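Local coordinates for putative glutathione S-transferase (Corynebacterium glutamicum, PDB 3M1G), which probably acts as a glutathione transferase of the ECM4-like, omega-like branch of the glutathione S-transferase superfamily, at residues 234-239 with 243-248; 247-252 with 281-286. All coordinates share one frame; numbering follows the deposited sequence.

Both contacts lie in the helical C-terminal region of the glutathione S-transferase fold, their centres about 9 Å apart, and both use helix 243-253. Contact 1 pairs the loop before this helix (234-239) with its first turns (243-248); contact 2 carries on from Arg-247 and Leu-248, which both contacts share, and sets residues 247-252 against the end of helix 274-284. The partner segments also meet each other directly. Arg-234 NE makes a 2.8 Å salt bridge to Asp-282 OD2, and the Tyr-235 ring packs on Leu-283, with CE1 of the tyrosine 3.9 Å from CD2 of the leucine. The loop and the end of helix 274-284 are therefore joined to one another as well as to helix 243-253.

Contact 1: residues 234-239 with 243-248; sequences RYLMGD and EADIRL
Asp-245, in the first turn of helix 243-253, receives the backbone N-H of Leu-236 on the syn lone pair of OD1. The bond is 3.0 Å from Leu-236 N to Asp-245 OD1 and nearly straight, at 169°. With CG anti to its carbonyl carbon (chi1 -54°), the aspartate presents its carboxylate to the type I turn formed by Tyr-235 to Gly-238. The tight part of the contact surrounds this bond. The leucine and aspartate side chains run alongside one another, pointing opposite ways, with Leu-236 CG 3.3 Å from Asp-245 OD1, while CB of Tyr-235 lies 3.5 Å from Asp-245 OD2. Beyond the carboxylate, CD1 of Leu-236 reaches the helix itself, 3.4 Å from Ala-244 O and 3.8 Å from Ala-244 CB. The same methyl is 3.8 Å from CD2 of Leu-248, whose side chain lies nearly perpendicular to that of Leu-236.

On the Met-237 side the packing is looser and a water is present. This selenomethionine is partly exposed and touches the helix through CG, 4.1 Å from Ala-244 CB; bends at chi2 and chi3 turn the selenium off the helix. The water accepts from Met-237 N at 3.0 Å and also lies close to Asp-245 OD2, a link so short that it is doubtful.

Asp-245 also bonds Tyr-279 through OD1 and the backbone N of Thr-242 through OD2. Thr-242 at the N-cap and Asp-245 three residues on are consistent with the N-capping box that opens the corresponding helix in glutathione S-transferases. Among the neighbouring helices, 182-197 adjoins the contact through Ile-192, which touches Leu-236, and Met-189, which touches Ala-244, while Ile-246 points from the helix away from the loop onto helix 71-83.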
loop_
_atom_site.group_PDB
_atom_site.type_symbol
_atom_site.label_atom_id
_atom_site.label_comp_id
_atom_site.label_asym_id
_atom_site.label_seq_id
_atom_site.Cartn_x
_atom_site.Cartn_y
_atom_site.Cartn_z
ATOM N N ARG A 234 -18.585 -1.889 20.235
ATOM C CA ARG A 234 -18.095 -3.049 19.505
ATOM C C ARG A 234 -18.333 -2.941 17.979
ATOM O O ARG A 234 -17.422 -3.199 17.181
ATOM C CB ARG A 234 -18.706 -4.348 20.045
ATOM C CG ARG A 234 -18.188 -5.523 19.267
ATOM C CD ARG A 234 -17.879 -6.658 20.062
ATOM N NE ARG A 234 -17.475 -7.821 19.279
ATOM C CZ ARG A 234 -17.537 -9.051 19.777
ATOM N NH1 ARG A 234 -18.022 -9.244 21.007
ATOM N NH2 ARG A 234 -17.201 -10.092 19.051
ATOM N N TYR A 235 -19.550 -2.551 17.594
ATOM C CA TYR A 235 -19.923 -2.334 16.204
ATOM C C TYR A 235 -20.428 -0.899 16.088
ATOM O O TYR A 235 -20.514 -0.198 17.088
ATOM C CB TYR A 235 -20.989 -3.345 15.788
ATOM C CG TYR A 235 -20.576 -4.787 16.034
ATOM C CD1 TYR A 235 -19.607 -5.398 15.259
ATOM C CD2 TYR A 235 -21.127 -5.518 17.067
ATOM C CE1 TYR A 235 -19.211 -6.715 15.484
ATOM C CE2 TYR A 235 -20.747 -6.831 17.314
ATOM C CZ TYR A 235 -19.808 -7.426 16.512
ATOM O OH TYR A 235 -19.430 -8.714 16.762
ATOM N N LEU A 236 -20.787 -0.463 14.883
ATOM C CA LEU A 236 -21.098 0.969 14.656
ATOM C C LEU A 236 -22.199 1.504 15.552
ATOM O O LEU A 236 -22.119 2.660 15.981
ATOM C CB LEU A 236 -21.471 1.235 13.219
ATOM C CG LEU A 236 -20.284 1.190 12.237
ATOM C CD1 LEU A 236 -20.807 1.157 10.805
ATOM C CD2 LEU A 236 -19.300 2.374 12.492
HETATM N N MSE A 237 -23.232 0.681 15.789
HETATM C CA MSE A 237 -24.364 1.079 16.597
HETATM C C MSE A 237 -24.407 0.343 17.948
HETATM O O MSE A 237 -25.485 0.143 18.507
HETATM C CB MSE A 237 -25.668 0.832 15.836
HETATM C CG MSE A 237 -25.701 1.408 14.424
HETATM SE SE MSE A 237 -25.339 3.338 14.369
HETATM C CE MSE A 237 -26.728 3.910 15.477
ATOM N N GLY A 238 -23.265 -0.079 18.462
ATOM C CA GLY A 238 -23.211 -0.623 19.820
ATOM C C GLY A 238 -22.870 -2.103 19.888
ATOM O O GLY A 238 -21.951 -2.563 19.232
ATOM N N ASP A 239 -23.656 -2.849 20.655
ATOM C CA ASP A 239 -23.260 -4.204 21.032
ATOM C C ASP A 239 -23.422 -5.251 19.935
ATOM O O ASP A 239 -22.785 -6.289 20.020
ATOM C CB ASP A 239 -24.071 -4.666 22.250
ATOM C CG ASP A 239 -23.607 -4.022 23.547
ATOM O OD1 ASP A 239 -22.500 -3.445 23.568
ATOM O OD2 ASP A 239 -24.353 -4.116 24.533
ATOM N N GLU A 243 -27.430 -3.106 10.021
ATOM C CA GLU A 243 -27.329 -2.607 8.665
ATOM C C GLU A 243 -26.129 -1.680 8.416
ATOM O O GLU A 243 -25.537 -1.734 7.337
ATOM C CB GLU A 243 -28.628 -1.859 8.320
ATOM C CG GLU A 243 -28.679 -1.107 7.000
ATOM C CD GLU A 243 -29.038 -1.980 5.769
ATOM O OE1 GLU A 243 -29.456 -3.140 5.951
ATOM O OE2 GLU A 243 -28.929 -1.461 4.620
ATOM N N ALA A 244 -25.854 -0.770 9.350
ATOM C CA ALA A 244 -24.690 0.128 9.244
ATOM C C ALA A 244 -23.362 -0.594 9.009
ATOM O O ALA A 244 -22.550 -0.176 8.175
ATOM C CB ALA A 244 -24.609 1.056 10.508
ATOM N N ASP A 245 -23.148 -1.706 9.717
ATOM C CA ASP A 245 -21.928 -2.512 9.563
ATOM C C ASP A 245 -21.901 -3.216 8.201
ATOM O O ASP A 245 -20.853 -3.320 7.536
ATOM C CB ASP A 245 -21.833 -3.518 10.711
ATOM C CG ASP A 245 -21.921 -2.874 12.065
ATOM O OD1 ASP A 245 -21.016 -2.068 12.412
ATOM O OD2 ASP A 245 -22.902 -3.187 12.808
ATOM N N ILE A 246 -23.077 -3.636 7.720
ATOM C CA ILE A 246 -23.181 -4.265 6.437
ATOM C C ILE A 246 -22.874 -3.285 5.282
ATOM O O ILE A 246 -22.417 -3.713 4.220
ATOM C CB ILE A 246 -24.554 -4.904 6.328
ATOM C CG1 ILE A 246 -24.596 -6.093 7.342
ATOM C CG2 ILE A 246 -24.857 -5.355 4.903
ATOM C CD1 ILE A 246 -25.927 -6.465 7.786
ATOM N N ARG A 247 -23.120 -1.990 5.494
ATOM C CA ARG A 247 -22.771 -0.967 4.537
ATOM C C ARG A 247 -21.296 -0.524 4.642
ATOM O O ARG A 247 -20.712 -0.109 3.655
ATOM C CB ARG A 247 -23.664 0.239 4.688
ATOM C CG ARG A 247 -25.090 -0.098 4.317
ATOM C CD ARG A 247 -25.948 1.125 4.260
ATOM N NE ARG A 247 -27.359 0.770 4.162
ATOM C CZ ARG A 247 -28.349 1.628 3.921
ATOM N NH1 ARG A 247 -29.594 1.176 3.867
ATOM N NH2 ARG A 247 -28.118 2.927 3.746
ATOM N N LEU A 248 -20.671 -0.676 5.794
ATOM C CA LEU A 248 -19.254 -0.290 5.941
ATOM C C LEU A 248 -18.286 -1.435 5.521
ATOM O O LEU A 248 -17.314 -1.198 4.809
ATOM C CB LEU A 248 -18.972 0.189 7.357
ATOM C CG LEU A 248 -17.514 0.519 7.708
ATOM C CD1 LEU A 248 -16.953 1.602 6.768
ATOM C CD2 LEU A 248 -17.390 0.914 9.182
HETATM O O HOH W 1 -23.990 -1.987 14.722
#

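Contact 2: residues 247-252 with 281-286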
loop_
_atom_site.group_PDB
_atom_site.type_symbol
_atom_site.label_atom_id
_atom_site.label_comp_id
_atom_site.label_asym_id
_atom_site.label_seq_id
_atom_site.Cartn_x
_atom_site.Cartn_y
_atom_site.Cartn_z
ATOM N N ARG A 247 -23.120 -1.990 5.494
ATOM C CA ARG A 247 -22.771 -0.967 4.537
ATOM C C ARG A 247 -21.296 -0.524 4.642
ATOM O O ARG A 247 -20.712 -0.109 3.655
ATOM C CB ARG A 247 -23.664 0.239 4.688
ATOM C CG ARG A 247 -25.090 -0.098 4.317
ATOM C CD ARG A 247 -25.948 1.125 4.260
ATOM N NE ARG A 247 -27.359 0.770 4.162
ATOM C CZ ARG A 247 -28.349 1.628 3.921
ATOM N NH1 ARG A 247 -29.594 1.176 3.867
ATOM N NH2 ARG A 247 -28.118 2.927 3.746
ATOM N N LEU A 248 -20.671 -0.676 5.794
ATOM C CA LEU A 248 -19.254 -0.290 5.941
ATOM C C LEU A 248 -18.286 -1.435 5.521
ATOM O O LEU A 248 -17.314 -1.198 4.809
ATOM C CB LEU A 248 -18.972 0.189 7.357
ATOM C CG LEU A 248 -17.514 0.519 7.708
ATOM C CD1 LEU A 248 -16.953 1.602 6.768
ATOM C CD2 LEU A 248 -17.390 0.914 9.182
ATOM N N TYR A 249 -18.592 -2.665 5.930
ATOM C CA TYR A 249 -17.749 -3.820 5.667
ATOM C C TYR A 249 -17.256 -3.951 4.241
ATOM O O TYR A 249 -16.071 -4.165 4.037
ATOM C CB TYR A 249 -18.440 -5.101 6.135
ATOM C CG TYR A 249 -17.755 -6.369 5.779
ATOM C CD1 TYR A 249 -16.758 -6.898 6.581
ATOM C CD2 TYR A 249 -18.097 -7.063 4.622
ATOM C CE1 TYR A 249 -16.137 -8.083 6.241
ATOM C CE2 TYR A 249 -17.479 -8.240 4.287
ATOM C CZ TYR A 249 -16.487 -8.739 5.100
ATOM O OH TYR A 249 -15.890 -9.930 4.743
ATOM N N PRO A 250 -18.137 -3.789 3.237
ATOM C CA PRO A 250 -17.668 -4.010 1.873
ATOM C C PRO A 250 -16.542 -3.055 1.436
ATOM O O PRO A 250 -15.709 -3.449 0.614
ATOM C CB PRO A 250 -18.935 -3.798 1.029
ATOM C CG PRO A 250 -20.071 -4.209 1.975
ATOM C CD PRO A 250 -19.602 -3.611 3.291
ATOM N N THR A 251 -16.525 -1.834 1.973
ATOM C CA THR A 251 -15.439 -0.907 1.707
ATOM C C THR A 251 -14.148 -1.339 2.444
ATOM O O THR A 251 -13.072 -1.432 1.835
ATOM C CB THR A 251 -15.817 0.554 2.040
ATOM O OG1 THR A 251 -16.924 0.938 1.207
ATOM C CG2 THR A 251 -14.638 1.499 1.662
ATOM N N LEU A 252 -14.266 -1.646 3.721
ATOM C CA LEU A 252 -13.098 -2.008 4.534
ATOM C C LEU A 252 -12.422 -3.297 4.070
ATOM O O LEU A 252 -11.186 -3.363 4.032
ATOM C CB LEU A 252 -13.432 -2.110 6.018
ATOM C CG LEU A 252 -13.850 -0.840 6.746
ATOM C CD1 LEU A 252 -14.139 -1.178 8.237
ATOM C CD2 LEU A 252 -12.838 0.315 6.616
ATOM N N ARG A 281 -11.857 -7.735 11.271
ATOM C CA ARG A 281 -11.655 -9.162 11.482
ATOM C C ARG A 281 -12.880 -9.840 12.132
ATOM O O ARG A 281 -13.271 -10.955 11.739
ATOM C CB ARG A 281 -10.398 -9.396 12.327
ATOM C CG ARG A 281 -9.101 -9.183 11.526
ATOM C CD ARG A 281 -7.889 -9.349 12.384
ATOM N NE ARG A 281 -7.747 -8.259 13.333
ATOM C CZ ARG A 281 -6.846 -8.224 14.316
ATOM N NH1 ARG A 281 -6.755 -7.147 15.083
ATOM N NH2 ARG A 281 -6.027 -9.251 14.523
ATOM N N ASP A 282 -13.450 -9.174 13.132
ATOM C CA ASP A 282 -14.648 -9.631 13.893
ATOM C C ASP A 282 -15.799 -9.871 12.893
ATOM O O ASP A 282 -16.392 -10.931 12.846
ATOM C CB ASP A 282 -14.951 -8.516 14.918
ATOM C CG ASP A 282 -16.063 -8.853 15.943
ATOM O OD1 ASP A 282 -16.589 -9.965 15.982
ATOM O OD2 ASP A 282 -16.361 -7.959 16.765
ATOM N N LEU A 283 -16.055 -8.911 12.022
ATOM C CA LEU A 283 -17.077 -9.067 10.981
ATOM C C LEU A 283 -16.722 -10.157 9.979
ATOM O O LEU A 283 -17.562 -11.016 9.664
ATOM C CB LEU A 283 -17.286 -7.749 10.245
ATOM C CG LEU A 283 -17.918 -6.581 11.019
ATOM C CD1 LEU A 283 -18.049 -5.382 10.079
ATOM C CD2 LEU A 283 -19.307 -6.993 11.623
ATOM N N PHE A 284 -15.485 -10.143 9.475
ATOM C CA PHE A 284 -15.055 -11.135 8.490
ATOM C C PHE A 284 -15.311 -12.546 8.985
ATOM O O PHE A 284 -15.779 -13.388 8.237
ATOM C CB PHE A 284 -13.570 -10.979 8.113
ATOM C CG PHE A 284 -13.107 -11.970 7.079
ATOM C CD1 PHE A 284 -12.655 -13.234 7.454
ATOM C CD2 PHE A 284 -13.157 -11.644 5.719
ATOM C CE1 PHE A 284 -12.271 -14.190 6.484
ATOM C CE2 PHE A 284 -12.749 -12.574 4.743
ATOM C CZ PHE A 284 -12.305 -13.850 5.138
ATOM N N GLN A 285 -15.017 -12.780 10.248
ATOM C CA GLN A 285 -15.135 -14.111 10.865
ATOM C C GLN A 285 -16.572 -14.484 11.212
ATOM O O GLN A 285 -16.809 -15.577 11.684
ATOM C CB GLN A 285 -14.239 -14.202 12.094
ATOM C CG GLN A 285 -12.752 -13.985 11.745
ATOM C CD GLN A 285 -11.845 -13.777 12.929
ATOM O OE1 GLN A 285 -12.228 -14.000 14.078
ATOM N NE2 GLN A 285 -10.607 -13.336 12.651
ATOM N N THR A 286 -17.530 -13.609 10.908
ATOM C CA THR A 286 -18.956 -13.863 11.177
ATOM C C THR A 286 -19.619 -14.428 9.919
ATOM O O THR A 286 -19.340 -13.984 8.798
ATOM C CB THR A 286 -19.654 -12.549 11.596
ATOM O OG1 THR A 286 -18.971 -12.003 12.739
ATOM C CG2 THR A 286 -21.158 -12.741 11.906
#
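With chi1 at 173°, Tyr-249 holds CG anti to the backbone N and extends its ring from helix 243-253 to the last turn of helix 274-284; Phe-284 is likewise extended (chi1 -179°), which brings its ring beside the tyrosine hydroxyl. The Tyr-249 ring and the Leu-283 side chain lie side by side, heading in opposing directions, with Tyr-249 CD1 3.8 Å from Leu-283 CB and Tyr-249 CB 4.0 Å from Leu-283 CD1. Farther out, Tyr-249 CE1 lies 3.9 Å from the backbone N of Phe-284, and Tyr-249 OH is 3.4 Å from Phe-284 CD2. The two aromatic side chains run at a slant to one another. Thr-286 OG1 donates to Asp-282 O at 2.8 Å, tying the residue back to the last turn of its helix. Helix 243-253 is kinked at Pro-250, whose nitrogen has no hydrogen to give to the turn before.

Ile-78 of helix 71-83 also touches Tyr-249, linking the contact to the thioredoxin-like domain. No hydrogen bond crosses between the segments: they are held by buried apolar contact, while the tyrosine hydroxyl finds its polar partner in Thr-293, a bond that probably restrains the ring where it meets Leu-283 and Phe-284.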